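Putative GntR-family transcriptional regulator (Bordetella bronchiseptica RB50, PDB 3CNV) probably regulates transcription by sensing a small-molecule effector through its ligand-binding UTRA domain, the part of this GntR-family regulator in the crystal. Local coordinates at residues L66-T71 / P142-R147; R27-P32 / E45-I50; E105-V110 / P127-D132. All coordinates share one frame; numbering follows the deposited sequence.

Contact 1 of 3, residues L66-T71 / P142-R147; sequences LWLPGT and PMEVRR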
ATOM      1  N   LEU C  66       8.089 -22.031   2.253  1.00 14.95           N
ATOM      2  CA  LEU C  66       8.729 -20.974   3.083  1.00 15.95           C
ATOM      3  C   LEU C  66      10.156 -21.398   3.358  1.00 16.01           C
ATOM      4  O   LEU C  66      10.452 -22.568   3.532  1.00 15.89           O
ATOM      5  CB  LEU C  66       8.025 -20.874   4.478  1.00 18.92           C
ATOM      6  CG  LEU C  66       6.649 -20.380   4.788  1.00 20.82           C
ATOM      7  CD1 LEU C  66       5.534 -21.352   4.336  1.00 21.71           C
ATOM      8  CD2 LEU C  66       6.691 -20.123   6.284  1.00 22.17           C
ATOM      9  N   TRP C  67      11.023 -20.415   3.477  1.00 15.09           N
ATOM     10  CA  TRP C  67      12.408 -20.646   3.841  1.00 13.92           C
ATOM     11  C   TRP C  67      12.734 -19.575   4.909  1.00 13.20           C
ATOM     12  O   TRP C  67      12.540 -18.381   4.700  1.00 14.43           O
ATOM     13  CB  TRP C  67      13.345 -20.421   2.645  1.00 14.60           C
ATOM     14  CG  TRP C  67      13.269 -21.428   1.532  1.00 16.33           C
ATOM     15  CD1 TRP C  67      14.049 -22.527   1.369  1.00 18.85           C
ATOM     16  CD2 TRP C  67      12.351 -21.422   0.444  1.00 18.19           C
ATOM     17  NE1 TRP C  67      13.680 -23.198   0.239  1.00 21.17           N
ATOM     18  CE2 TRP C  67      12.618 -22.547  -0.336  1.00 19.48           C
ATOM     19  CE3 TRP C  67      11.335 -20.565   0.052  1.00 20.57           C
ATOM     20  CZ2 TRP C  67      11.905 -22.828  -1.512  1.00 23.61           C
ATOM     21  CZ3 TRP C  67      10.625 -20.847  -1.083  1.00 24.28           C
ATOM     22  CH2 TRP C  67      10.890 -21.979  -1.857  1.00 21.71           C
ATOM     23  N   LEU C  68      13.247 -20.031   6.012  1.00 12.30           N
ATOM     24  CA  LEU C  68      13.608 -19.215   7.158  1.00 12.99           C
ATOM     25  C   LEU C  68      15.058 -19.442   7.602  1.00 14.24           C
ATOM     26  O   LEU C  68      15.530 -20.549   7.614  1.00 11.81           O
ATOM     27  CB  LEU C  68      12.671 -19.555   8.291  1.00 13.69           C
ATOM     28  CG  LEU C  68      11.159 -19.500   7.994  1.00 16.27           C
ATOM     29  CD1 LEU C  68      10.389 -20.358   8.985  1.00 17.97           C
ATOM     30  CD2 LEU C  68      10.724 -18.027   8.100  1.00 14.25           C
ATOM     31  N   PRO C  69      15.758 -18.366   7.997  1.00 15.85           N
ATOM     32  CA  PRO C  69      17.177 -18.531   8.411  1.00 17.29           C
ATOM     33  C   PRO C  69      17.307 -19.484   9.646  1.00 18.07           C
ATOM     34  O   PRO C  69      16.641 -19.309  10.660  1.00 16.78           O
ATOM     35  CB  PRO C  69      17.615 -17.118   8.721  1.00 17.41           C
ATOM     36  CG  PRO C  69      16.316 -16.307   8.890  1.00 18.67           C
ATOM     37  CD  PRO C  69      15.266 -16.982   8.135  1.00 15.97           C
ATOM     38  N   GLY C  70      18.103 -20.531   9.499  1.00 20.05           N
ATOM     39  CA  GLY C  70      18.188 -21.595  10.522  1.00 22.08           C
ATOM     40  C   GLY C  70      18.508 -20.959  11.864  1.00 24.63           C
ATOM     41  O   GLY C  70      17.963 -21.332  12.887  1.00 26.63           O
ATOM     42  N   THR C  71      19.337 -19.933  11.795  1.00 26.49           N
ATOM     43  CA  THR C  71      19.875 -19.233  12.955  1.00 28.86           C
ATOM     44  C   THR C  71      18.766 -18.790  13.880  1.00 29.04           C
ATOM     45  O   THR C  71      18.738 -19.167  15.035  1.00 31.55           O
ATOM     46  CB  THR C  71      20.746 -17.992  12.542  1.00 29.93           C
ATOM     47  OG1 THR C  71      19.983 -17.039  11.743  1.00 31.72           O
ATOM     48  CG2 THR C  71      22.005 -18.440  11.771  1.00 30.66           C
ATOM     49  N   PRO C 142      15.842  -9.154   6.158  1.00 14.50           N
ATOM     50  CA  PRO C 142      14.976 -10.179   5.604  1.00 14.12           C
ATOM     51  C   PRO C 142      14.946 -11.414   6.500  1.00 13.86           C
ATOM     52  O   PRO C 142      15.975 -11.843   7.001  1.00 12.93           O
ATOM     53  CB  PRO C 142      15.584 -10.429   4.223  1.00 13.77           C
ATOM     54  CG  PRO C 142      16.994 -10.117   4.380  1.00 14.29           C
ATOM     55  CD  PRO C 142      17.135  -9.103   5.449  1.00 16.71           C
HETATM   56  N   MSE C 143      13.772 -11.925   6.761  1.00 13.29           N
HETATM   57  CA  MSE C 143      13.597 -13.062   7.667  1.00 13.82           C
HETATM   58  C   MSE C 143      12.778 -14.239   7.128  1.00 12.42           C
HETATM   59  O   MSE C 143      12.667 -15.304   7.771  1.00 13.22           O
HETATM   60  CB  MSE C 143      12.884 -12.609   8.976  1.00 13.82           C
HETATM   61  CG  MSE C 143      13.692 -11.823   9.948  1.00 16.50           C
HETATM   62 SE   MSE C 143      15.479 -12.514  10.407  0.50 17.02          SE
HETATM   63  CE  MSE C 143      14.927 -14.162  11.219  1.00 23.10           C
ATOM     64  N   GLU C 144      12.169 -14.040   5.993  1.00 13.58           N
ATOM     65  CA  GLU C 144      11.372 -15.078   5.334  1.00 14.16           C
ATOM     66  C   GLU C 144      11.280 -14.851   3.872  1.00 14.31           C
ATOM     67  O   GLU C 144      11.096 -13.707   3.400  1.00 12.70           O
ATOM     68  CB  GLU C 144       9.911 -15.109   5.844  1.00 15.43           C
ATOM     69  CG  GLU C 144       9.085 -16.251   5.251  1.00 16.42           C
ATOM     70  CD  GLU C 144       7.568 -16.031   5.345  1.00 20.07           C
ATOM     71  OE1 GLU C 144       7.122 -14.874   5.083  1.00 20.93           O
ATOM     72  OE2 GLU C 144       6.862 -17.028   5.673  1.00 19.33           O
ATOM     73  N   VAL C 145      11.377 -15.987   3.185  1.00 13.96           N
ATOM     74  CA  VAL C 145      11.060 -16.128   1.782  1.00 14.02           C
ATOM     75  C   VAL C 145       9.897 -17.052   1.673  1.00 14.35           C
ATOM     76  O   VAL C 145       9.900 -18.130   2.230  1.00 14.77           O
ATOM     77  CB  VAL C 145      12.216 -16.682   0.910  1.00 14.77           C
ATOM     78  CG1 VAL C 145      11.721 -16.925  -0.580  1.00 13.83           C
ATOM     79  CG2 VAL C 145      13.421 -15.724   0.880  1.00 15.68           C
ATOM     80  N   ARG C 146       8.854 -16.608   1.006  1.00 13.95           N
ATOM     81  CA  ARG C 146       7.710 -17.486   0.808  1.00 15.31           C
ATOM     82  C   ARG C 146       7.232 -17.404  -0.648  1.00 15.56           C
ATOM     83  O   ARG C 146       7.056 -16.294  -1.191  1.00 17.39           O
ATOM     84  CB  ARG C 146       6.568 -17.064   1.784  1.00 15.00           C
ATOM     85  CG  ARG C 146       5.314 -17.935   1.700  1.00 16.12           C
ATOM     86  CD  ARG C 146       4.178 -17.490   2.641  1.00 15.77           C
ATOM     87  NE  ARG C 146       4.558 -17.438   4.046  1.00 14.97           N
ATOM     88  CZ  ARG C 146       3.731 -17.325   5.073  1.00 14.64           C
ATOM     89  NH1 ARG C 146       2.427 -17.125   4.876  1.00 15.64           N
ATOM     90  NH2 ARG C 146       4.232 -17.329   6.307  1.00 13.91           N
ATOM     91  N   ARG C 147       7.067 -18.580  -1.282  1.00 14.29           N
ATOM     92  CA  ARG C 147       6.451 -18.696  -2.536  1.00 15.18           C
ATOM     93  C   ARG C 147       5.119 -19.398  -2.424  1.00 14.70           C
ATOM     94  O   ARG C 147       5.017 -20.568  -1.989  1.00 12.84           O
ATOM     95  CB  ARG C 147       7.276 -19.476  -3.528  1.00 17.21           C
ATOM     96  CG  ARG C 147       6.470 -19.600  -4.836  1.00 25.25           C
ATOM     97  CD  ARG C 147       7.163 -20.462  -5.906  1.00 32.57           C
ATOM     98  NE  ARG C 147       8.018 -21.500  -5.337  1.00 41.94           N
ATOM     99  CZ  ARG C 147       7.622 -22.727  -4.972  1.00 44.46           C
ATOM    100  NH1 ARG C 147       6.359 -23.100  -5.076  1.00 44.25           N
ATOM    101  NH2 ARG C 147       8.519 -23.585  -4.489  1.00 47.43           N
TER
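L66 rests against a carboxylate–guanidinium pair, its CD2 lying 3.2 Å from OE2 of E144 and its CG 3.7 Å from NE of R146. L66 and R146 form a non-hydrogen-bonded antiparallel pair, and their side chains run alongside each other in the same direction. The R146 chain is extended until it bends at chi3 (-57°), which brings the guanidinium round to E144. NE and NH2 both grip OE2 side-on: NH2 takes the syn lone pair at 2.7 Å, whereas NE comes from above the carboxylate plane. Y89 and S135 hold the other oxygen, OE1.

The next pair, W67 with V145, is hydrogen-bonded both ways and lies on the other sheet face. CE3 of W67 touches CG1 of V145 at 3.7 Å. NH2 of R147 stands at the edge of the indole, near its plane; its salt bridge goes to D65.

Further along, M143 and E144 both face S135, a classic beta bulge. Selenomethionine M143 bends at chi2 and chi3, and its CE presses on CG of P69 at a tight 3.5 Å, at about a right angle; M143 O, 3.1 Å from P69 CD, is buried without a polar partner.

R146 NH1 also binds a citrate, probably from the crystallisation liquor. A buried arginine oriented by E144 and packed against L66 is consistent with an anion-accepting pocket on this face.

Contact 2 of 3, residues R27-P32 / E45-I50; sequences RRLRAP and ETVVTI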
ATOM      1  N   ARG C  27      11.705 -29.405   6.872  1.00 20.28           N
ATOM      2  CA  ARG C  27      13.081 -29.928   6.781  1.00 22.05           C
ATOM      3  C   ARG C  27      14.045 -28.771   7.000  1.00 21.02           C
ATOM      4  O   ARG C  27      13.702 -27.645   6.721  1.00 19.61           O
ATOM      5  CB  ARG C  27      13.439 -30.413   5.350  1.00 21.52           C
ATOM      6  CG  ARG C  27      12.820 -31.593   4.914  1.00 28.60           C
ATOM      7  CD  ARG C  27      13.348 -31.909   3.511  1.00 33.52           C
ATOM      8  NE  ARG C  27      12.961 -30.843   2.589  1.00 38.54           N
ATOM      9  CZ  ARG C  27      13.545 -30.604   1.414  1.00 40.84           C
ATOM     10  NH1 ARG C  27      14.570 -31.345   1.005  1.00 40.02           N
ATOM     11  NH2 ARG C  27      13.107 -29.608   0.650  1.00 43.20           N
ATOM     12  N   ARG C  28      15.254 -29.097   7.426  1.00 20.01           N
ATOM     13  CA  ARG C  28      16.348 -28.140   7.369  1.00 21.78           C
ATOM     14  C   ARG C  28      17.239 -28.511   6.192  1.00 20.59           C
ATOM     15  O   ARG C  28      17.409 -29.668   5.888  1.00 20.94           O
ATOM     16  CB  ARG C  28      17.105 -28.080   8.690  1.00 22.54           C
ATOM     17  CG  ARG C  28      16.296 -27.290   9.689  1.00 27.22           C
ATOM     18  CD  ARG C  28      16.700 -27.574  11.107  1.00 32.16           C
ATOM     19  NE  ARG C  28      16.222 -26.561  12.058  1.00 34.02           N
ATOM     20  CZ  ARG C  28      14.985 -26.506  12.552  1.00 36.33           C
ATOM     21  NH1 ARG C  28      14.063 -27.403  12.198  1.00 36.91           N
ATOM     22  NH2 ARG C  28      14.675 -25.550  13.415  1.00 36.50           N
ATOM     23  N   LEU C  29      17.747 -27.501   5.516  1.00 20.10           N
ATOM     24  CA  LEU C  29      18.668 -27.704   4.432  1.00 20.63           C
ATOM     25  C   LEU C  29      19.599 -26.544   4.162  1.00 19.50           C
ATOM     26  O   LEU C  29      19.460 -25.450   4.699  1.00 19.49           O
ATOM     27  CB  LEU C  29      17.940 -28.071   3.154  1.00 22.08           C
ATOM     28  CG  LEU C  29      16.684 -27.288   2.794  1.00 27.86           C
ATOM     29  CD1 LEU C  29      16.955 -26.031   1.974  1.00 29.26           C
ATOM     30  CD2 LEU C  29      15.736 -28.292   2.032  1.00 30.18           C
ATOM     31  N   ARG C  30      20.578 -26.817   3.313  1.00 19.28           N
ATOM     32  CA  ARG C  30      21.526 -25.778   2.859  1.00 18.60           C
ATOM     33  C   ARG C  30      20.733 -24.851   1.954  1.00 19.06           C
ATOM     34  O   ARG C  30      20.074 -25.313   1.030  1.00 18.10           O
ATOM     35  CB  ARG C  30      22.696 -26.402   2.105  1.00 18.07           C
ATOM     36  CG  ARG C  30      23.746 -25.398   1.587  1.00 17.35           C
ATOM     37  CD  ARG C  30      24.864 -26.099   0.859  1.00 18.08           C
ATOM     38  NE  ARG C  30      25.821 -25.170   0.275  1.00 17.03           N
ATOM     39  CZ  ARG C  30      27.079 -25.033   0.663  1.00 18.09           C
ATOM     40  NH1 ARG C  30      27.564 -25.792   1.628  1.00 19.75           N
ATOM     41  NH2 ARG C  30      27.877 -24.163   0.048  1.00 19.37           N
ATOM     42  N   ALA C  31      20.787 -23.550   2.223  1.00 18.42           N
ATOM     43  CA  ALA C  31      20.104 -22.571   1.390  1.00 19.14           C
ATOM     44  C   ALA C  31      20.523 -22.734  -0.094  1.00 19.73           C
ATOM     45  O   ALA C  31      21.706 -22.623  -0.372  1.00 19.39           O
ATOM     46  CB  ALA C  31      20.423 -21.093   1.905  1.00 19.85           C
ATOM     47  N   PRO C  32      19.556 -22.928  -1.043  1.00 19.37           N
ATOM     48  CA  PRO C  32      19.871 -22.669  -2.442  1.00 20.45           C
ATOM     49  C   PRO C  32      20.377 -21.233  -2.531  1.00 20.46           C
ATOM     50  O   PRO C  32      20.024 -20.402  -1.705  1.00 20.67           O
ATOM     51  CB  PRO C  32      18.518 -22.840  -3.155  1.00 20.32           C
ATOM     52  CG  PRO C  32      17.703 -23.714  -2.251  1.00 20.19           C
ATOM     53  CD  PRO C  32      18.125 -23.283  -0.869  1.00 20.92           C
ATOM     54  N   GLU C  45      24.738 -21.399   4.458  1.00 15.38           N
ATOM     55  CA  GLU C  45      23.883 -21.302   5.640  1.00 17.12           C
ATOM     56  C   GLU C  45      22.672 -22.201   5.515  1.00 17.29           C
ATOM     57  O   GLU C  45      22.106 -22.368   4.438  1.00 18.03           O
ATOM     58  CB  GLU C  45      23.441 -19.863   5.977  1.00 16.13           C
ATOM     59  CG  GLU C  45      24.532 -19.018   6.575  1.00 18.93           C
ATOM     60  CD  GLU C  45      23.954 -17.828   7.363  1.00 21.34           C
ATOM     61  OE1 GLU C  45      22.942 -18.024   8.078  1.00 20.41           O
ATOM     62  OE2 GLU C  45      24.486 -16.716   7.260  1.00 21.38           O
ATOM     63  N   THR C  46      22.336 -22.788   6.649  1.00 16.77           N
ATOM     64  CA  THR C  46      21.165 -23.629   6.812  1.00 18.62           C
ATOM     65  C   THR C  46      19.911 -22.781   6.969  1.00 17.15           C
ATOM     66  O   THR C  46      19.924 -21.750   7.624  1.00 16.23           O
ATOM     67  CB  THR C  46      21.370 -24.600   8.020  1.00 19.70           C
ATOM     68  OG1 THR C  46      22.439 -25.539   7.684  1.00 23.29           O
ATOM     69  CG2 THR C  46      20.129 -25.295   8.360  1.00 19.58           C
ATOM     70  N   VAL C  47      18.857 -23.245   6.299  1.00 15.89           N
ATOM     71  CA  VAL C  47      17.505 -22.694   6.370  1.00 15.92           C
ATOM     72  C   VAL C  47      16.500 -23.797   6.742  1.00 15.96           C
ATOM     73  O   VAL C  47      16.668 -24.946   6.448  1.00 15.10           O
ATOM     74  CB  VAL C  47      17.032 -21.961   5.061  1.00 14.67           C
ATOM     75  CG1 VAL C  47      17.923 -20.655   4.801  1.00 12.26           C
ATOM     76  CG2 VAL C  47      17.039 -22.904   3.878  1.00 14.12           C
ATOM     77  N   VAL C  48      15.484 -23.404   7.466  1.00 17.15           N
ATOM     78  CA  VAL C  48      14.338 -24.282   7.681  1.00 17.68           C
ATOM     79  C   VAL C  48      13.399 -24.021   6.529  1.00 17.94           C
ATOM     80  O   VAL C  48      13.146 -22.857   6.145  1.00 17.57           O
ATOM     81  CB  VAL C  48      13.573 -23.931   8.956  1.00 18.01           C
ATOM     82  CG1 VAL C  48      12.322 -24.925   9.152  1.00 18.98           C
ATOM     83  CG2 VAL C  48      14.486 -23.949  10.117  1.00 19.66           C
ATOM     84  N   THR C  49      12.888 -25.097   5.969  1.00 17.37           N
ATOM     85  CA  THR C  49      11.862 -24.959   4.979  1.00 19.13           C
ATOM     86  C   THR C  49      10.612 -25.715   5.359  1.00 18.93           C
ATOM     87  O   THR C  49      10.639 -26.831   5.855  1.00 17.50           O
ATOM     88  CB  THR C  49      12.367 -25.377   3.549  1.00 20.95           C
ATOM     89  OG1 THR C  49      11.483 -24.809   2.548  1.00 26.42           O
ATOM     90  CG2 THR C  49      12.457 -26.937   3.424  1.00 18.15           C
ATOM     91  N   ILE C  50       9.500 -25.033   5.108  1.00 18.82           N
ATOM     92  CA  ILE C  50       8.185 -25.584   5.319  1.00 17.85           C
ATOM     93  C   ILE C  50       7.377 -25.479   4.031  1.00 17.97           C
ATOM     94  O   ILE C  50       7.425 -24.471   3.303  1.00 17.27           O
ATOM     95  CB  ILE C  50       7.453 -24.732   6.405  1.00 20.34           C
ATOM     96  CG1 ILE C  50       8.307 -24.636   7.700  1.00 20.30           C
ATOM     97  CG2 ILE C  50       6.006 -25.221   6.628  1.00 16.87           C
ATOM     98  CD1 ILE C  50       7.787 -23.566   8.687  1.00 21.59           C
TER
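R28 lies alongside V48, pointing the same way, so that one methyl of the valine, CG2, sits over the centre of one face of the guanidinium, 3.6 Å from CZ. The arginine is extended from CG to NE and turns only at its end (chi4 80°), which sets the flat group against the methyl. Its NH1 meanwhile donates to the carbonyl of L76, which helps to hold the group from a neighbouring loop.

On the opposite face of the sheet the arrangement is interlocked. R27 lies side by side with T49, pointing the same way, but here the methyl CG2 of T49 meets the guanidinium obliquely, 3.9 Å from NH2. L29 crosses V47, its partner, and T49, diagonally placed, at a slant: CD2 meets CG2 of T49 at 3.8 Å, and CD1 meets CG2 of V47 at 3.7 Å. A chi1 of 44°, with CG between the backbone N and the carbonyl carbon, helps to place the two methyls so. On its other branch V47 offers CG1 to CB of A31, and beyond lies W67, packed on V47 and T49.

Beneath these side chains R27–T49 and L29–V47 are reciprocal hydrogen-bonded antiparallel pairs, with T49 N to R27 O at 2.8 Å nearly straight. A31 N adds a bond to E45 O, 2.8 Å, beyond the last strand pair, R30 with T46.

The chemistry is that of a solvent-facing strand at one end of the sheet within the chain: one face of the R28 guanidinium carries a valine methyl while its NH1 still bonds to L76 O, and T49 turns OG1 to the carbonyl of L66 and so ties this strand to strand 59-69.

Contact 3 of 3, residues E105-V110 / P127-D132; sequences EKLRAV and PLLQVD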
ATOM      1  N   GLU C 105       6.669  -8.284  -2.716  1.00 15.46           N
ATOM      2  CA  GLU C 105       6.135  -9.387  -3.524  1.00 15.40           C
ATOM      3  C   GLU C 105       6.298  -9.189  -5.024  1.00 13.98           C
ATOM      4  O   GLU C 105       6.288  -8.082  -5.552  1.00 13.80           O
ATOM      5  CB  GLU C 105       4.665  -9.658  -3.179  1.00 16.85           C
ATOM      6  CG  GLU C 105       4.408 -10.147  -1.824  1.00 19.52           C
ATOM      7  CD  GLU C 105       2.914 -10.350  -1.493  1.00 23.60           C
ATOM      8  OE1 GLU C 105       2.005  -9.908  -2.241  1.00 24.50           O
ATOM      9  OE2 GLU C 105       2.663 -10.914  -0.423  1.00 25.11           O
ATOM     10  N   LYS C 106       6.435 -10.315  -5.707  1.00 15.39           N
ATOM     11  CA  LYS C 106       6.461 -10.432  -7.157  1.00 13.44           C
ATOM     12  C   LYS C 106       5.365 -11.451  -7.548  1.00 14.80           C
ATOM     13  O   LYS C 106       5.392 -12.628  -7.107  1.00 14.79           O
ATOM     14  CB  LYS C 106       7.843 -10.907  -7.641  1.00 14.10           C
ATOM     15  CG  LYS C 106       8.989 -10.018  -7.299  1.00 16.60           C
ATOM     16  CD  LYS C 106      10.305 -10.535  -7.870  1.00 21.76           C
ATOM     17  CE  LYS C 106      11.426  -9.509  -7.686  1.00 27.66           C
ATOM     18  NZ  LYS C 106      12.586  -9.759  -8.621  1.00 34.73           N
ATOM     19  N   LEU C 107       4.349 -10.954  -8.261  1.00 14.28           N
ATOM     20  CA  LEU C 107       3.198 -11.768  -8.722  1.00 14.97           C
ATOM     21  C   LEU C 107       3.222 -12.041 -10.214  1.00 14.63           C
ATOM     22  O   LEU C 107       3.586 -11.203 -11.069  1.00 13.73           O
ATOM     23  CB  LEU C 107       1.873 -11.166  -8.342  1.00 14.68           C
ATOM     24  CG  LEU C 107       1.396 -11.086  -6.889  1.00 17.15           C
ATOM     25  CD1 LEU C 107       2.321 -10.192  -5.999  1.00 14.27           C
ATOM     26  CD2 LEU C 107      -0.023 -10.578  -6.951  1.00 14.93           C
ATOM     27  N   ARG C 108       2.956 -13.305 -10.486  1.00 16.55           N
ATOM     28  CA  ARG C 108       2.877 -13.825 -11.864  0.50 17.01           C
ATOM     29  C   ARG C 108       1.815 -14.917 -11.999  1.00 17.59           C
ATOM     30  O   ARG C 108       1.372 -15.499 -11.018  1.00 17.18           O
ATOM     31  CB  ARG C 108       4.263 -14.281 -12.388  0.50 17.63           C
ATOM     32  CG  ARG C 108       5.302 -14.833 -11.371  0.50 19.25           C
ATOM     33  CD  ARG C 108       6.723 -15.290 -11.946  0.50 16.01           C
ATOM     34  NE  ARG C 108       7.759 -14.240 -11.984  0.50 19.33           N
ATOM     35  CZ  ARG C 108       8.485 -13.817 -10.948  0.50 15.64           C
ATOM     36  NH1 ARG C 108       8.334 -14.320  -9.758  0.50 18.23           N
ATOM     37  NH2 ARG C 108       9.386 -12.895 -11.117  0.50 19.00           N
ATOM     38  N   ALA C 109       1.392 -15.159 -13.231  1.00 16.02           N
ATOM     39  CA  ALA C 109       0.525 -16.310 -13.515  1.00 16.17           C
ATOM     40  C   ALA C 109       1.360 -17.384 -14.135  1.00 14.79           C
ATOM     41  O   ALA C 109       2.158 -17.130 -15.053  1.00 15.17           O
ATOM     42  CB  ALA C 109      -0.690 -15.970 -14.436  1.00 13.42           C
ATOM     43  N   VAL C 110       1.183 -18.567 -13.586  1.00 13.99           N
ATOM     44  CA  VAL C 110       1.889 -19.732 -14.009  1.00 14.76           C
ATOM     45  C   VAL C 110       0.933 -20.911 -14.228  1.00 15.27           C
ATOM     46  O   VAL C 110      -0.204 -20.879 -13.823  1.00 14.15           O
ATOM     47  CB  VAL C 110       2.992 -20.103 -12.947  1.00 16.34           C
ATOM     48  CG1 VAL C 110       3.980 -18.901 -12.721  1.00 16.99           C
ATOM     49  CG2 VAL C 110       2.402 -20.587 -11.657  1.00 11.47           C
ATOM     50  N   PRO C 127      -4.117 -22.592 -14.679  1.00 13.42           N
ATOM     51  CA  PRO C 127      -3.424 -21.351 -14.259  1.00 13.04           C
ATOM     52  C   PRO C 127      -3.571 -21.076 -12.749  1.00 13.08           C
ATOM     53  O   PRO C 127      -4.677 -21.248 -12.154  1.00 12.49           O
ATOM     54  CB  PRO C 127      -4.146 -20.278 -15.045  1.00 12.80           C
ATOM     55  CG  PRO C 127      -4.710 -20.929 -16.189  1.00 13.83           C
ATOM     56  CD  PRO C 127      -5.101 -22.339 -15.749  1.00 13.95           C
ATOM     57  N   LEU C 128      -2.426 -20.726 -12.160  1.00 12.99           N
ATOM     58  CA  LEU C 128      -2.305 -20.399 -10.728  1.00 12.99           C
ATOM     59  C   LEU C 128      -1.619 -19.035 -10.630  1.00 12.95           C
ATOM     60  O   LEU C 128      -0.841 -18.618 -11.540  1.00 13.12           O
ATOM     61  CB  LEU C 128      -1.446 -21.428  -9.964  1.00 11.84           C
ATOM     62  CG  LEU C 128      -1.824 -22.888 -10.074  1.00 13.25           C
ATOM     63  CD1 LEU C 128      -0.762 -23.812  -9.327  1.00 10.31           C
ATOM     64  CD2 LEU C 128      -3.258 -23.118  -9.511  1.00 12.86           C
ATOM     65  N   LEU C 129      -1.953 -18.344  -9.567  1.00 12.54           N
ATOM     66  CA  LEU C 129      -1.328 -17.053  -9.182  1.00 14.05           C
ATOM     67  C   LEU C 129      -0.127 -17.379  -8.287  1.00 15.62           C
ATOM     68  O   LEU C 129      -0.243 -18.036  -7.259  1.00 14.92           O
ATOM     69  CB  LEU C 129      -2.272 -16.136  -8.475  1.00 11.91           C
ATOM     70  CG  LEU C 129      -1.713 -14.787  -7.983  1.00 15.36           C
ATOM     71  CD1 LEU C 129      -1.296 -13.888  -9.157  1.00 17.89           C
ATOM     72  CD2 LEU C 129      -2.635 -14.082  -7.048  1.00 17.28           C
ATOM     73  N   GLN C 130       1.047 -17.025  -8.780  1.00 14.95           N
ATOM     74  CA  GLN C 130       2.269 -17.207  -7.996  1.00 15.03           C
ATOM     75  C   GLN C 130       2.626 -15.878  -7.338  1.00 15.51           C
ATOM     76  O   GLN C 130       2.719 -14.824  -7.978  1.00 16.30           O
ATOM     77  CB  GLN C 130       3.408 -17.785  -8.830  1.00 14.94           C
ATOM     78  CG  GLN C 130       4.767 -17.864  -8.111  1.00 14.97           C
ATOM     79  CD  GLN C 130       5.831 -18.606  -8.938  1.00 22.97           C
ATOM     80  OE1 GLN C 130       5.678 -19.774  -9.253  1.00 24.20           O
ATOM     81  NE2 GLN C 130       6.850 -17.905  -9.346  1.00 27.15           N
ATOM     82  N   VAL C 131       2.754 -15.941  -6.026  1.00 15.95           N
ATOM     83  CA  VAL C 131       3.119 -14.802  -5.173  1.00 14.23           C
ATOM     84  C   VAL C 131       4.483 -15.144  -4.522  1.00 15.29           C
ATOM     85  O   VAL C 131       4.595 -15.965  -3.613  1.00 14.75           O
ATOM     86  CB  VAL C 131       2.058 -14.480  -4.076  1.00 15.81           C
ATOM     87  CG1 VAL C 131       2.485 -13.211  -3.251  1.00 12.70           C
ATOM     88  CG2 VAL C 131       0.588 -14.280  -4.691  1.00 15.40           C
ATOM     89  N   ASP C 132       5.537 -14.514  -5.013  1.00 15.01           N
ATOM     90  CA  ASP C 132       6.852 -14.657  -4.401  1.00 16.25           C
ATOM     91  C   ASP C 132       7.132 -13.494  -3.428  1.00 15.99           C
ATOM     92  O   ASP C 132       7.215 -12.348  -3.842  1.00 18.64           O
ATOM     93  CB  ASP C 132       7.943 -14.695  -5.506  1.00 17.68           C
ATOM     94  CG  ASP C 132       7.953 -16.018  -6.284  1.00 22.13           C
ATOM     95  OD1 ASP C 132       7.831 -17.092  -5.651  1.00 28.72           O
ATOM     96  OD2 ASP C 132       8.027 -15.992  -7.539  1.00 27.69           O
TER
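R108 and Q130 are joined by two backbone bonds, the shorter from Q130 N to R108 O at 2.7 Å, and the same reciprocal pattern links K106 with D132 and V110 with L128. Above this ladder, NH1 of R108 forms a salt bridge of 2.8 Å to OD2 of D132, which lies at the guanidinium edge; R108 has two deposited conformers, so the bridge is certain only for the one described. In that conformer the chain bends at chi3 (90°) to swing back across D132 at about a right angle. OD2 also receives NE2 of Q130 at 2.9 Å, on its syn side but somewhat out of the carboxylate plane. The Q130 amide is turned 69° from the guanidinium.

The other face is mostly apolar. CG1 of V131 meets CD of E105 at 3.4 Å, while its CG2 touches CG of L107 at 4.0 Å; L107 CD2 and L129 CD1 approach to 4.2 Å. E105 OE2 forms a salt bridge to R133, and OE1 a hydrogen bond to the Y157 hydroxyl.

Strand 141-150 flanks 127-137 on its other side, placing R147 and L149 against Q130. Strand 102-111 is outermost in this chain, yet E105 and L107 pair with an antiparallel strand of the second subunit, so the sheet continues across that interface. D11 of that subunit also bridges R108 NH2 in the conformer described.

In the fold
All three contacts lie within the UTRA range and belong to one six-stranded antiparallel sheet, ordered 20-30, 46-56, 59-69, 141-150, 127-137, 102-111. Contact 2 joins the first two strands, contact 1 the central two and contact 3 the last two. Centres of contacts 1 and 2 are about 9 Å apart, those of 1 and 3 about 18 Å, and those of 2 and 3 about 23 Å; contact 1 touches both others, which do not touch each other. Along the chain contact 2 closes first, whereas contact 3 is nested within the loop that contact 1 closes. Two sequential three-strand units are thus sewn together by contact 1, with contact 3 at an interface with a second subunit.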